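Side-chain contacts in putative calcium binding protein (Streptomyces coelicolor, PDB 3AKB), which binds calcium ions in EF-hand loops and is probably a bacterial calcium sensor that takes part in calcium-mediated regulation: residues Met95-Leu100 and Val149-Ile154; Ala102-Ala107 and Gly113-Ala118. The protein carries 2 engineered substitutions. All blocks are in the same frame, centred on the assembly; numbering follows the deposited sequence.

Contact 1: residues Met95-Leu100 and Val149-Ile154. Engineered in segment 95-100: M95 (natural residue Ile). With CA (calcium ion), chain I.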
# COMPACT_ATOMS: atom_id res chain seq x y z
N MET A 95 -6.32 7.60 5.40
CA MET A 95 -7.31 6.62 4.88
C MET A 95 -6.67 5.24 4.76
O MET A 95 -7.36 4.22 4.84
CB MET A 95 -7.91 7.08 3.55
CG MET A 95 -8.69 8.39 3.66
SD MET A 95 -10.38 8.16 4.26
CE MET A 95 -11.31 7.50 2.88
N ALA A 96 -5.34 5.22 4.59
CA ALA A 96 -4.56 3.96 4.53
C ALA A 96 -4.13 3.41 5.88
O ALA A 96 -3.62 2.26 5.95
CB ALA A 96 -3.33 4.13 3.67
N ARG A 97 -4.27 4.19 6.94
CA ARG A 97 -3.73 3.78 8.22
C ARG A 97 -4.32 2.43 8.70
O ARG A 97 -3.58 1.60 9.19
CB ARG A 97 -3.93 4.86 9.30
CG ARG A 97 -3.12 4.58 10.54
CD ARG A 97 -3.33 5.62 11.63
NE ARG A 97 -2.60 6.85 11.32
CZ ARG A 97 -1.34 7.09 11.64
NH1 ARG A 97 -0.61 6.18 12.26
NH2 ARG A 97 -0.80 8.25 11.32
N PRO A 98 -5.65 2.20 8.57
CA PRO A 98 -6.14 0.87 9.00
C PRO A 98 -5.48 -0.28 8.25
O PRO A 98 -5.10 -1.29 8.88
CB PRO A 98 -7.65 0.95 8.71
CG PRO A 98 -7.91 2.46 8.87
CD PRO A 98 -6.76 3.10 8.19
N PHE A 99 -5.31 -0.13 6.94
CA PHE A 99 -4.59 -1.14 6.16
C PHE A 99 -3.15 -1.31 6.66
O PHE A 99 -2.67 -2.42 6.88
CB PHE A 99 -4.56 -0.78 4.67
CG PHE A 99 -3.75 -1.74 3.83
CD1 PHE A 99 -4.22 -3.03 3.56
CD2 PHE A 99 -2.51 -1.36 3.32
CE1 PHE A 99 -3.46 -3.92 2.78
CE2 PHE A 99 -1.76 -2.25 2.53
CZ PHE A 99 -2.24 -3.52 2.27
N LEU A 100 -2.44 -0.19 6.81
CA LEU A 100 -1.04 -0.26 7.22
C LEU A 100 -0.87 -0.83 8.64
O LEU A 100 0.03 -1.62 8.90
CB LEU A 100 -0.37 1.11 7.07
CG LEU A 100 -0.33 1.66 5.63
CD1 LEU A 100 0.12 3.13 5.64
CD2 LEU A 100 0.59 0.84 4.74
N VAL A 149 10.68 -1.84 11.67
CA VAL A 149 9.97 -0.87 10.86
C VAL A 149 8.58 -0.71 11.47
O VAL A 149 7.83 -1.67 11.58
CB VAL A 149 9.87 -1.37 9.39
CG1 VAL A 149 8.97 -0.46 8.56
CG2 VAL A 149 11.26 -1.47 8.77
N GLY A 150 8.26 0.51 11.91
CA GLY A 150 6.99 0.69 12.63
C GLY A 150 6.00 1.61 11.93
O GLY A 150 6.28 2.17 10.87
N GLU A 151 4.85 1.78 12.56
CA GLU A 151 3.79 2.57 11.95
C GLU A 151 4.21 4.02 11.73
O GLU A 151 3.83 4.63 10.73
CB GLU A 151 2.53 2.50 12.81
CG GLU A 151 1.26 3.13 12.17
CD GLU A 151 -0.01 2.66 12.85
OE1 GLU A 151 -0.01 1.56 13.41
OE2 GLU A 151 -1.01 3.40 12.83
N THR A 152 5.00 4.57 12.66
CA THR A 152 5.42 5.98 12.55
C THR A 152 6.44 6.16 11.42
O THR A 152 6.70 7.29 10.98
CB THR A 152 5.95 6.55 13.88
OG1 THR A 152 7.08 5.78 14.30
CG2 THR A 152 4.87 6.49 14.95
N GLU A 153 7.00 5.06 10.95
CA GLU A 153 7.89 5.08 9.78
C GLU A 153 7.09 4.88 8.49
O GLU A 153 7.26 5.64 7.53
CB GLU A 153 9.04 4.07 9.92
CG GLU A 153 10.06 4.51 11.02
CD GLU A 153 11.05 3.45 11.47
OE1 GLU A 153 10.70 2.25 11.46
OE2 GLU A 153 12.20 3.78 11.89
N ILE A 154 6.20 3.88 8.46
CA ILE A 154 5.51 3.58 7.21
C ILE A 154 4.40 4.55 6.81
O ILE A 154 4.18 4.76 5.62
CB ILE A 154 5.03 2.11 7.11
CG1 ILE A 154 3.89 1.77 8.08
CG2 ILE A 154 6.19 1.15 7.34
CD1 ILE A 154 3.30 0.38 7.82
CA CA I . 12.91 1.69 12.90
O HOH W 1 11.61 1.95 14.73

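Contact 2: residues Ala102-Ala107 and Gly113-Ala118. With CA (calcium ion), chain C.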
# COMPACT_ATOMS: atom_id res chain seq x y z
N ALA A 102 -2.95 -2.96 10.06
CA ALA A 102 -3.25 -4.39 9.91
C ALA A 102 -2.11 -5.18 9.26
O ALA A 102 -1.84 -6.33 9.63
CB ALA A 102 -4.55 -4.58 9.13
N ALA A 103 -1.42 -4.53 8.32
CA ALA A 103 -0.30 -5.13 7.62
C ALA A 103 0.84 -5.33 8.60
O ALA A 103 1.49 -6.38 8.60
CB ALA A 103 0.13 -4.23 6.45
N LEU A 104 1.09 -4.35 9.47
CA LEU A 104 2.12 -4.56 10.49
C LEU A 104 1.79 -5.76 11.39
O LEU A 104 2.68 -6.51 11.78
CB LEU A 104 2.30 -3.30 11.36
CG LEU A 104 3.02 -2.19 10.60
CD1 LEU A 104 2.87 -0.86 11.28
CD2 LEU A 104 4.54 -2.46 10.44
N GLY A 105 0.51 -5.92 11.72
CA GLY A 105 0.11 -7.06 12.57
C GLY A 105 0.39 -8.38 11.88
O GLY A 105 0.85 -9.34 12.50
N VAL A 106 0.10 -8.43 10.58
CA VAL A 106 0.37 -9.64 9.81
C VAL A 106 1.85 -9.99 9.74
O VAL A 106 2.22 -11.18 9.80
CB VAL A 106 -0.25 -9.53 8.39
CG1 VAL A 106 0.19 -10.66 7.49
CG2 VAL A 106 -1.75 -9.52 8.49
N ALA A 107 2.68 -8.95 9.58
CA ALA A 107 4.12 -9.13 9.39
C ALA A 107 4.90 -9.29 10.71
O ALA A 107 6.12 -9.52 10.69
CB ALA A 107 4.69 -7.99 8.54
N GLY A 113 4.73 -6.96 18.64
CA GLY A 113 4.34 -5.63 18.18
C GLY A 113 5.33 -4.91 17.29
O GLY A 113 5.16 -3.73 16.96
N ALA A 114 6.39 -5.62 16.91
CA ALA A 114 7.42 -5.06 16.06
C ALA A 114 7.63 -5.91 14.81
O ALA A 114 7.35 -7.09 14.80
CB ALA A 114 8.70 -4.91 16.82
N VAL A 115 8.11 -5.27 13.74
CA VAL A 115 8.30 -5.94 12.47
C VAL A 115 9.75 -5.69 12.02
O VAL A 115 10.22 -4.56 12.07
CB VAL A 115 7.32 -5.39 11.40
CG1 VAL A 115 7.61 -5.97 10.03
CG2 VAL A 115 5.90 -5.68 11.82
N THR A 116 10.42 -6.75 11.60
CA THR A 116 11.80 -6.59 11.11
C THR A 116 11.87 -5.97 9.72
O THR A 116 10.93 -6.03 8.93
CB THR A 116 12.54 -7.94 11.07
OG1 THR A 116 11.93 -8.78 10.10
CG2 THR A 116 12.49 -8.65 12.43
N VAL A 117 13.04 -5.40 9.40
CA VAL A 117 13.33 -5.00 8.02
C VAL A 117 13.14 -6.17 7.01
O VAL A 117 12.55 -6.00 5.93
CB VAL A 117 14.77 -4.40 7.94
CG1 VAL A 117 15.21 -4.24 6.48
CG2 VAL A 117 14.81 -3.06 8.63
N ALA A 118 13.62 -7.36 7.36
CA ALA A 118 13.51 -8.52 6.46
C ALA A 118 12.04 -8.85 6.16
O ALA A 118 11.67 -9.18 5.04
CB ALA A 118 14.24 -9.73 7.05
CA CA C . 7.78 -9.03 15.91
O HOH W 2 8.75 -9.18 11.63
O HOH W 3 10.10 -8.83 16.12
O HOH W 4 8.33 -10.38 14.12

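Contact 1: residues Met95-Leu100 and Val149-Ile154
The guanidinium group of R97 meets E151 at its edge: carboxylate oxygen OE2 lies almost in the guanidinium plane, 2.9 Å from NH1 of R97, in a salt bridge with an N-H...O angle of 156°. OE2 is approached on its anti side, and the two flat groups are turned 34° against each other. The aliphatic part of the arginine also lies beside this oxygen, CG of R97 being 3.3 Å from OE2 of E151. R97 leaves its helix with CG anti to the backbone N (chi1 -167°) and runs straight to CD; the arginine and glutamate side chains cross at about a right angle, and the bend at chi3 turns the guanidinium edge to OE2. NH2 of R97 forms a second salt bridge with E94, and the charge of R97 is probably balanced by both E94 and E151. Beside this salt bridge the contact is apolar. CD1 of I154 packs at 3.8 Å against CB of L100, the two side chains sliding past each other in opposite directions. At the start of helix 151-161, E153 turns away to calcium and binds it through both carboxylate oxygens, with OE2 at 2.4 Å from the metal. OE1 also accepts the N-H of G150, the N-cap residue, at 3.0 Å from its N, which ties the ligand to the beginning of its own helix. This is the bidentate glutamate that closes an EF-hand loop, together with D142, D144, D146 and the carbonyl of K148. Helix 89-107 thus lies against the first turn of helix 151-161; L100 reaches on to V155 and F158, I154 also touches L104, and F99 packs on helix 44-64.

Contact 2: residues Ala102-Ala107 and Gly113-Ala118
A methyl group set close against a helix carbonyl marks this contact: CG2 of V115 lies 3.3 Å from O of L104, nearer than any side-chain pair between the two segments. The remainder is apolar, and V115 supplies all of it from its two branches. CG2 also touches CD2 of L104 at 3.8 Å, the leucine crossing the valine at about a right angle, while CG1 rests 3.9 Å from CB of A107. The fork straddles L104 and A107 because CG1 stands anti to the backbone N (chi1 174°), which sends one methyl to A107 and the other to L104. A water bridges the two segments beside the valine: it donates to O of A107 at 2.8 Å and accepts from N of T116 at 2.9 Å, linking A107 to the N-cap residue of helix 117-126. The hydroxyl OG1 of T116 takes the backbone N-H of D119. Just before V115, the chain turns its other side to calcium. The carbonyl O of A114 binds the ion at 2.3 Å, and two waters and the side chains of D108, D110 and D112 are further ligands; G113, which has a positive phi, donates its N-H to OD2 of D108. V115 thus packs inward while the neighbouring carbonyl points to the metal. On the helix side, A107 and V106 pack on F37 of helix 23-37. The whole is the helix-loop-helix of an EF-hand: entering helix 89-107, calcium loop with a backbone carbonyl ligand, a hydrophobic residue directly after it, and the start of exiting helix 117-126.

Overall arrangement
Helix 89-107 serves both contacts, its middle in contact 1 and its C-terminal part in contact 2, with centres 10 Å apart on the same side of the chain's centre. Along the chain, contact 2 is nested within the loop closed by contact 1. They also touch directly: N of V149 lies 2.8 Å from O of V115, a probable hydrogen bond between the two calcium loops, and L104 packs against I154 and the start of helix 151-161. A backbone bond between the hydrophobic residues at the eighth loop position is a familiar feature of paired EF-hands; this one joins the two loops structurally and may let the calcium sites of A114 and E153 influence each other.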